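Local coordinates for protein AA9 family lytic polysaccharide monooxygenase cel61B (Hypocrea jecorina, PDB 2VTC) that cleaves the glycosidic bonds of crystalline and amorphous polysaccharides such as cellulose oxidatively, as a copper-dependent lytic monooxygenase that needs a reducing agent and oxygen or hydrogen peroxide, at residues I113-V118 / F176-L181; W134-E139 / Y239-P244; N25-G30 / N96-W101. One frame throughout, in Å; residues are numbered along the deposited sequence.

How the contacts relate
Contact 1 is core and wholly buried, near the centre of the chain, while contacts 2 and 3 lie further out and are only partly buried. Contacts 1 and 3 are antiparallel strand pairs from the two different sheets, and their centres are about 14 Å apart; the inward side chains of 96-101 meet those of 176-181 between the sheets. Contact 2 adjoins contact 1, since strand 133-143 pairs with strand 113-119, but it joins a strand to an irregular C-terminal segment. Contacts 1 and 3 share backbone ladders and apolar side chains; contact 1 adds a buried salt bridge, contact 3 a glycan and a water on its outer face, while contact 2 rests on a lysine gripping loop carbonyls.

Contact 1. Residues I113-V118 / F176-L181; sequences IVTYVV and FRHELL
The hydroxyl OG1 of Thr115 receives the ND1 hydrogen of His178 across the strand pair at 3.0 Å, in the plane of the imidazole, and is also hydrogen-bonded to Gln138. His178 carries its ring across to the threonine with CG opposite the backbone N (chi1 177°). NE2 accepts from the indole NE1 of Trp101, and this bond and a stack with Phe99 fix the rotation of the ring; Ile113 CG2 lies 3.7 Å from its CE1. On the same face, Val117 lays CG2 over the ring of Phe176, 3.8 Å from the centroid and 15° off the normal, a CH-pi contact.

The other face is charged but buried. Arg177, extended along its chain, meets Glu179 end-on, NH1 to OE1 at 2.8 Å and NH2 to OE2, each oxygen approached from above the carboxylate plane. Tyr116 runs alongside, its CE2 3.4 Å from Arg177 NH1 at the guanidinium edge, and Tyr221 bonds both Tyr116 OH and Glu179 OE1. Backbone bonds pair Val114 with Glu179 and Tyr116 with Arg177.

These antiparallel strands lie centrally in one sheet of the AA9 beta-sandwich, 113-119 flanked by 133-143 and 172-182 by 193-204. Helix 150-156 packs against Ile113 and Leu180, the latter about 4 Å, side chain to side chain, from the copper ligand Tyr195.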
# COMPACT_ATOMS: atom_id res chain seq x y z
N ILE A 113 -2.84 1.67 9.06
CA ILE A 113 -2.81 1.85 7.60
C ILE A 113 -1.67 2.80 7.28
O ILE A 113 -1.57 3.87 7.89
CB ILE A 113 -4.16 2.44 7.08
CG1 ILE A 113 -5.33 1.51 7.46
CG2 ILE A 113 -4.09 2.70 5.57
CD1 ILE A 113 -6.67 1.94 6.92
N VAL A 114 -0.80 2.40 6.34
CA VAL A 114 0.35 3.24 5.95
C VAL A 114 0.45 3.28 4.41
O VAL A 114 0.06 2.32 3.73
CB VAL A 114 1.69 2.71 6.55
CG1 VAL A 114 1.70 2.79 8.10
CG2 VAL A 114 1.96 1.26 6.09
N THR A 115 0.95 4.41 3.89
CA THR A 115 1.19 4.56 2.44
C THR A 115 2.57 5.16 2.20
O THR A 115 3.00 6.08 2.90
CB THR A 115 0.11 5.44 1.77
OG1 THR A 115 -1.18 4.97 2.18
CG2 THR A 115 0.17 5.36 0.24
N TYR A 116 3.25 4.61 1.19
CA TYR A 116 4.61 5.05 0.84
C TYR A 116 4.64 5.48 -0.63
O TYR A 116 3.75 5.10 -1.42
CB TYR A 116 5.62 3.91 1.03
CG TYR A 116 5.71 3.32 2.42
CD1 TYR A 116 6.69 3.74 3.33
CD2 TYR A 116 4.83 2.30 2.83
CE1 TYR A 116 6.77 3.21 4.62
CE2 TYR A 116 4.90 1.76 4.11
CZ TYR A 116 5.88 2.20 4.99
OH TYR A 116 5.97 1.64 6.26
N VAL A 117 5.68 6.22 -0.98
CA VAL A 117 5.96 6.57 -2.39
C VAL A 117 7.43 6.34 -2.72
O VAL A 117 8.28 6.43 -1.85
CB VAL A 117 5.52 8.03 -2.70
CG1 VAL A 117 6.32 9.03 -1.89
CG2 VAL A 117 5.57 8.33 -4.22
N VAL A 118 7.70 5.95 -3.96
CA VAL A 118 9.05 5.78 -4.46
C VAL A 118 9.13 6.36 -5.88
O VAL A 118 8.19 6.24 -6.68
CB VAL A 118 9.44 4.30 -4.53
CG1 VAL A 118 8.70 3.63 -5.64
CG2 VAL A 118 10.91 4.15 -4.79
N PHE A 176 3.15 4.31 -5.81
CA PHE A 176 2.56 4.46 -4.47
C PHE A 176 2.24 3.08 -3.90
O PHE A 176 1.63 2.26 -4.59
CB PHE A 176 1.30 5.32 -4.54
CG PHE A 176 1.58 6.76 -4.78
CD1 PHE A 176 1.61 7.66 -3.73
CD2 PHE A 176 1.92 7.19 -6.05
CE1 PHE A 176 1.90 9.01 -3.94
CE2 PHE A 176 2.25 8.54 -6.29
CZ PHE A 176 2.23 9.46 -5.23
N ARG A 177 2.70 2.82 -2.68
CA ARG A 177 2.54 1.52 -2.03
C ARG A 177 1.65 1.72 -0.81
O ARG A 177 2.10 2.29 0.18
CB ARG A 177 3.92 0.95 -1.64
CG ARG A 177 3.95 -0.39 -0.91
CD ARG A 177 5.39 -0.66 -0.47
NE ARG A 177 5.45 -1.96 0.20
CZ ARG A 177 5.09 -2.15 1.48
NH1 ARG A 177 4.69 -1.11 2.25
NH2 ARG A 177 5.15 -3.39 1.99
N HIS A 178 0.39 1.28 -0.95
CA HIS A 178 -0.67 1.48 0.04
C HIS A 178 -0.85 0.16 0.80
O HIS A 178 -1.02 -0.90 0.16
CB HIS A 178 -1.95 1.88 -0.69
CG HIS A 178 -3.14 2.04 0.20
ND1 HIS A 178 -3.18 2.94 1.26
CD2 HIS A 178 -4.36 1.45 0.17
CE1 HIS A 178 -4.36 2.86 1.85
NE2 HIS A 178 -5.09 1.97 1.21
N GLU A 179 -0.81 0.19 2.15
CA GLU A 179 -0.69 -1.07 2.89
C GLU A 179 -1.52 -1.13 4.17
O GLU A 179 -1.44 -0.24 4.99
CB GLU A 179 0.77 -1.32 3.24
CG GLU A 179 1.06 -2.65 3.94
CD GLU A 179 2.54 -2.80 4.21
OE1 GLU A 179 3.21 -1.77 4.52
OE2 GLU A 179 3.07 -3.95 4.11
N LEU A 180 -2.27 -2.22 4.33
CA LEU A 180 -3.01 -2.48 5.56
C LEU A 180 -2.25 -3.52 6.35
O LEU A 180 -1.84 -4.56 5.80
CB LEU A 180 -4.43 -3.00 5.26
CG LEU A 180 -5.24 -2.25 4.20
CD1 LEU A 180 -6.62 -2.88 3.99
CD2 LEU A 180 -5.39 -0.81 4.50
N LEU A 181 -2.03 -3.25 7.63
CA LEU A 181 -1.35 -4.24 8.47
C LEU A 181 -2.39 -4.78 9.46
O LEU A 181 -2.58 -4.20 10.53
CB LEU A 181 -0.18 -3.64 9.24
CG LEU A 181 1.03 -3.21 8.37
CD1 LEU A 181 0.77 -1.82 7.81
CD2 LEU A 181 2.28 -3.23 9.22

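Contact 2. Residues W134-E139 / Y239-P244; sequences WVKIQE and YTIPGP
Lys136 reaches from its strand into the C-terminal segment and plants its ammonium group between two backbone carbonyls. NZ donates to Pro242 O and to Pro244 O, both at 2.8 Å, approaching each oxygen at a tilt from its carbonyl plane. The chain leaves the backbone with CG opposite N and stays extended until a bend at chi3 (-87°) turns the end into the curve of the loop; on the way CE passes 3.1 Å from Pro244 O. Gly243, between the two prolines, has backbone angles that call for glycine, and the bend it allows is consistent with both carbonyls meeting at one nitrogen.

The salt bridge lies within 134-139: NZ also donates to Glu139 OE1 at 2.9 Å, from above the carboxylate plane, which makes three bonds to the ammonium group. OE1 is shared in turn with a water that donates to it and to Ile241 O (2.8 Å from the water), so the carboxylate is tied to the loop indirectly as well. With Lys136 cut back to an alanine, the carbonyls of Pro242 and Pro244 and the charge of Glu139 would probably lose their common donor, and the loop would be held less firmly to the strand.

Van der Waals contact is slighter. Ile241 crosses Glu139 at a slant, CG2 lying 3.6 Å from the carboxylate oxygen OE1 and CD1 4.0 Å from the methylene CG.

In strand 133-143, Ile137 and Gln138 both face Thr115 of strand 113-119, a classic beta bulge lying between Lys136 and Glu139. The side chain of Lys136 rests on Tyr116 of that neighbouring strand, its backbone bonds to Trp247, and Pro242 extends the loop's packing onto Tyr221 and onto Leu181 of strand 172-182.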
# COMPACT_ATOMS: atom_id res chain seq x y z
N TRP A 134 11.51 3.57 -0.52
CA TRP A 134 10.20 4.08 -0.14
C TRP A 134 10.25 5.15 0.93
O TRP A 134 11.04 5.07 1.87
CB TRP A 134 9.38 2.89 0.38
CG TRP A 134 9.26 1.85 -0.67
CD1 TRP A 134 10.03 0.71 -0.80
CD2 TRP A 134 8.33 1.84 -1.75
NE1 TRP A 134 9.64 -0.00 -1.91
CE2 TRP A 134 8.59 0.65 -2.51
CE3 TRP A 134 7.32 2.72 -2.18
CZ2 TRP A 134 7.87 0.33 -3.66
CZ3 TRP A 134 6.60 2.38 -3.34
CH2 TRP A 134 6.89 1.19 -4.06
N VAL A 135 9.38 6.15 0.76
CA VAL A 135 9.24 7.24 1.71
C VAL A 135 7.80 7.25 2.24
O VAL A 135 6.87 7.29 1.47
CB VAL A 135 9.56 8.58 1.00
CG1 VAL A 135 9.31 9.76 1.91
CG2 VAL A 135 11.03 8.57 0.55
N LYS A 136 7.64 7.19 3.57
CA LYS A 136 6.29 7.19 4.16
C LYS A 136 5.60 8.54 3.99
O LYS A 136 6.16 9.56 4.39
CB LYS A 136 6.36 6.83 5.64
CG LYS A 136 4.97 6.66 6.30
CD LYS A 136 5.10 6.39 7.79
CE LYS A 136 5.27 4.89 8.11
NZ LYS A 136 5.63 4.66 9.56
N ILE A 137 4.40 8.55 3.41
CA ILE A 137 3.64 9.80 3.23
C ILE A 137 2.29 9.83 3.97
O ILE A 137 1.61 10.86 3.99
CB ILE A 137 3.43 10.15 1.72
CG1 ILE A 137 2.62 9.05 1.00
CG2 ILE A 137 4.80 10.40 1.06
CD1 ILE A 137 1.93 9.51 -0.27
N GLN A 138 1.91 8.70 4.56
CA GLN A 138 0.67 8.59 5.34
C GLN A 138 0.78 7.46 6.36
O GLN A 138 1.31 6.39 6.07
CB GLN A 138 -0.52 8.37 4.39
CG GLN A 138 -1.91 8.16 5.04
CD GLN A 138 -2.15 6.71 5.50
OE1 GLN A 138 -1.73 5.74 4.84
NE2 GLN A 138 -2.83 6.56 6.64
N GLU A 139 0.30 7.71 7.58
CA GLU A 139 0.16 6.64 8.57
C GLU A 139 -1.00 6.94 9.53
O GLU A 139 -1.26 8.10 9.88
CB GLU A 139 1.46 6.42 9.37
CG GLU A 139 1.94 7.63 10.19
CD GLU A 139 3.18 7.38 11.01
OE1 GLU A 139 3.73 6.25 10.97
OE2 GLU A 139 3.59 8.33 11.74
N TYR A 239 1.07 3.33 21.03
CA TYR A 239 1.34 2.41 19.91
C TYR A 239 2.35 3.02 18.94
O TYR A 239 2.19 4.17 18.52
CB TYR A 239 0.04 2.07 19.19
CG TYR A 239 0.22 1.14 17.99
CD1 TYR A 239 0.53 -0.22 18.18
CD2 TYR A 239 0.09 1.62 16.68
CE1 TYR A 239 0.71 -1.08 17.09
CE2 TYR A 239 0.27 0.78 15.59
CZ TYR A 239 0.57 -0.57 15.80
OH TYR A 239 0.75 -1.41 14.73
N THR A 240 3.37 2.25 18.58
CA THR A 240 4.39 2.71 17.61
C THR A 240 4.00 2.15 16.24
O THR A 240 4.14 0.95 15.99
CB THR A 240 5.79 2.21 18.00
OG1 THR A 240 6.13 2.66 19.33
CG2 THR A 240 6.86 2.72 17.01
N ILE A 241 3.50 3.01 15.37
CA ILE A 241 3.14 2.60 14.02
C ILE A 241 4.41 2.10 13.32
O ILE A 241 5.42 2.80 13.32
CB ILE A 241 2.46 3.73 13.22
CG1 ILE A 241 1.21 4.25 13.96
CG2 ILE A 241 2.08 3.22 11.81
CD1 ILE A 241 0.62 5.53 13.38
N PRO A 242 4.38 0.89 12.74
CA PRO A 242 5.59 0.35 12.10
C PRO A 242 6.11 1.17 10.90
O PRO A 242 5.38 1.97 10.30
CB PRO A 242 5.14 -1.03 11.61
CG PRO A 242 4.00 -1.41 12.50
CD PRO A 242 3.27 -0.09 12.70
N GLY A 243 7.36 0.92 10.54
CA GLY A 243 7.97 1.56 9.37
C GLY A 243 8.74 2.81 9.74
O GLY A 243 8.69 3.28 10.86
N PRO A 244 9.46 3.37 8.77
CA PRO A 244 10.25 4.59 8.97
C PRO A 244 9.39 5.85 9.14
O PRO A 244 8.15 5.82 8.95
CB PRO A 244 11.10 4.66 7.71
CG PRO A 244 10.28 3.95 6.65
CD PRO A 244 9.57 2.83 7.40
O HOH W 1 5.55 5.59 13.23

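Contact 3. Residues N25-G30 / N96-W101; sequences NFTING and NIVFQW. With NAG (2-acetamido-2-deoxy-beta-D-glucopyranose), chain C.
Asn25 and Gln100 stand side by side at one end of an antiparallel pair, strands 22-28 and 96-102, the central two of a four-stranded sheet that forms one side of the AA9 beta-sandwich. Backbone hydrogen bonds set the register. Thr27 and Val98 exchange a reciprocal pair, Thr27 N to Val98 O at 3.1 Å and Val98 N to Thr27 O at 3.0 Å; beyond them Gln100 N donates to Asn25 O and Asn29 N to Asn96 O. Past this last bond Asn29 and Gly30 take up positive phi angles in a type I' turn, which leads the chain into strand 31-34.

Apolar contacts gather on the face of Phe26, Ile28, Ile97 and Phe99, turned toward strand 193-204 and its Val199 and Ile201. CD1 of Phe26 lies 4.1 Å from Ile97 CG2, and the same methyl sits over one face of the Phe99 ring, offset toward its rim. Phe99 also touches Val199 of that strand.

Polar and water-mediated contacts occupy the opposite face. Thr27 holds OG1 between its backbone N and carbonyl carbon (chi1 64°), where the oxygen touches Val98 CB at 3.3 Å and is hydrogen-bonded to a water at 2.6 Å. That water accepts from Gly30 N and donates to Asn96 O, fastening the turn to the neighbouring strand.

Asn25, Phe26 and Thr27 form an N-glycosylation sequon, and Asn25 carries an N-acetylglucosamine. The sugar leans over Gln100, whose CG approaches its C5 to 3.6 Å, while the covalent link itself runs from Asn25 ND2 to C1 of the sugar at 1.5 Å.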
# COMPACT_ATOMS: atom_id res chain seq x y z
N ASN A 25 -9.60 -0.38 -7.78
CA ASN A 25 -9.63 0.87 -8.49
C ASN A 25 -9.37 1.99 -7.50
O ASN A 25 -9.23 1.75 -6.29
CB ASN A 25 -10.95 1.07 -9.28
CG ASN A 25 -12.21 0.87 -8.43
OD1 ASN A 25 -12.49 1.67 -7.53
ND2 ASN A 25 -13.00 -0.17 -8.76
N PHE A 26 -9.23 3.20 -8.02
CA PHE A 26 -8.90 4.35 -7.19
C PHE A 26 -9.27 5.61 -7.95
O PHE A 26 -9.39 5.58 -9.20
CB PHE A 26 -7.41 4.33 -6.77
CG PHE A 26 -6.42 4.32 -7.93
CD1 PHE A 26 -5.79 5.50 -8.32
CD2 PHE A 26 -6.12 3.13 -8.61
CE1 PHE A 26 -4.88 5.51 -9.40
CE2 PHE A 26 -5.21 3.13 -9.69
CZ PHE A 26 -4.59 4.32 -10.07
N THR A 27 -9.48 6.69 -7.21
CA THR A 27 -9.78 7.99 -7.78
C THR A 27 -8.67 8.98 -7.51
O THR A 27 -7.99 8.92 -6.48
CB THR A 27 -11.13 8.59 -7.29
OG1 THR A 27 -11.08 8.85 -5.88
CG2 THR A 27 -12.29 7.68 -7.65
N ILE A 28 -8.46 9.88 -8.47
CA ILE A 28 -7.56 11.01 -8.30
C ILE A 28 -8.37 12.27 -8.55
O ILE A 28 -8.95 12.43 -9.63
CB ILE A 28 -6.36 10.92 -9.28
CG1 ILE A 28 -5.54 9.65 -9.01
CG2 ILE A 28 -5.49 12.17 -9.14
CD1 ILE A 28 -4.57 9.26 -10.14
N ASN A 29 -8.43 13.16 -7.55
CA ASN A 29 -9.35 14.31 -7.58
C ASN A 29 -10.73 13.92 -8.14
O ASN A 29 -11.30 14.61 -8.99
CB ASN A 29 -8.74 15.49 -8.35
CG ASN A 29 -7.37 15.85 -7.85
OD1 ASN A 29 -7.15 16.05 -6.64
ND2 ASN A 29 -6.41 15.93 -8.77
N GLY A 30 -11.26 12.80 -7.65
CA GLY A 30 -12.57 12.33 -8.06
C GLY A 30 -12.60 11.44 -9.30
O GLY A 30 -13.56 10.70 -9.49
N ASN A 96 -5.61 14.32 -3.97
CA ASN A 96 -5.99 13.21 -3.11
C ASN A 96 -6.25 11.96 -3.93
O ASN A 96 -6.97 11.99 -4.94
CB ASN A 96 -7.23 13.56 -2.27
CG ASN A 96 -6.96 14.65 -1.23
OD1 ASN A 96 -7.65 15.67 -1.19
ND2 ASN A 96 -5.97 14.43 -0.38
N ILE A 97 -5.62 10.87 -3.51
CA ILE A 97 -5.92 9.56 -4.03
C ILE A 97 -6.91 8.94 -3.07
O ILE A 97 -6.76 9.09 -1.85
CB ILE A 97 -4.66 8.64 -4.07
CG1 ILE A 97 -3.49 9.34 -4.78
CG2 ILE A 97 -5.01 7.27 -4.70
CD1 ILE A 97 -2.12 8.77 -4.40
N VAL A 98 -7.90 8.23 -3.60
CA VAL A 98 -8.79 7.44 -2.78
C VAL A 98 -8.72 6.00 -3.24
O VAL A 98 -9.18 5.66 -4.33
CB VAL A 98 -10.27 7.96 -2.79
CG1 VAL A 98 -11.11 7.15 -1.81
CG2 VAL A 98 -10.35 9.44 -2.45
N PHE A 99 -8.08 5.17 -2.42
CA PHE A 99 -7.92 3.76 -2.75
C PHE A 99 -9.23 3.05 -2.39
O PHE A 99 -9.73 3.20 -1.28
CB PHE A 99 -6.75 3.13 -1.97
CG PHE A 99 -5.40 3.70 -2.33
CD1 PHE A 99 -4.70 3.18 -3.41
CD2 PHE A 99 -4.83 4.72 -1.57
CE1 PHE A 99 -3.42 3.68 -3.75
CE2 PHE A 99 -3.56 5.24 -1.90
CZ PHE A 99 -2.86 4.71 -3.00
N GLN A 100 -9.76 2.30 -3.35
CA GLN A 100 -10.99 1.53 -3.14
C GLN A 100 -10.67 0.05 -3.02
O GLN A 100 -10.25 -0.60 -3.98
CB GLN A 100 -11.99 1.80 -4.27
CG GLN A 100 -13.20 0.86 -4.27
CD GLN A 100 -14.19 1.16 -3.14
OE1 GLN A 100 -14.29 0.41 -2.15
NE2 GLN A 100 -14.91 2.25 -3.28
N TRP A 101 -10.86 -0.48 -1.82
CA TRP A 101 -10.63 -1.89 -1.56
C TRP A 101 -11.89 -2.72 -1.87
O TRP A 101 -13.02 -2.21 -1.81
CB TRP A 101 -10.20 -2.11 -0.11
CG TRP A 101 -8.83 -1.58 0.20
CD1 TRP A 101 -8.50 -0.29 0.46
CD2 TRP A 101 -7.61 -2.34 0.28
NE1 TRP A 101 -7.14 -0.19 0.70
CE2 TRP A 101 -6.58 -1.43 0.60
CE3 TRP A 101 -7.30 -3.70 0.12
CZ2 TRP A 101 -5.23 -1.83 0.75
CZ3 TRP A 101 -5.96 -4.11 0.27
CH2 TRP A 101 -4.94 -3.16 0.59
C1 NAG C . -14.19 -0.43 -7.97
C2 NAG C . -15.30 -0.97 -8.88
C3 NAG C . -16.56 -1.38 -8.10
C4 NAG C . -16.24 -2.22 -6.85
C5 NAG C . -15.00 -1.66 -6.12
C6 NAG C . -14.53 -2.51 -4.95
C7 NAG C . -15.67 -0.38 -11.23
C8 NAG C . -16.19 0.66 -12.18
N2 NAG C . -15.66 -0.03 -9.93
O3 NAG C . -17.45 -2.09 -8.95
O4 NAG C . -17.34 -2.22 -5.94
O5 NAG C . -13.92 -1.45 -7.02
O6 NAG C . -14.46 -3.88 -5.26
O7 NAG C . -15.28 -1.47 -11.64
O HOH W 2 -9.91 11.13 -5.24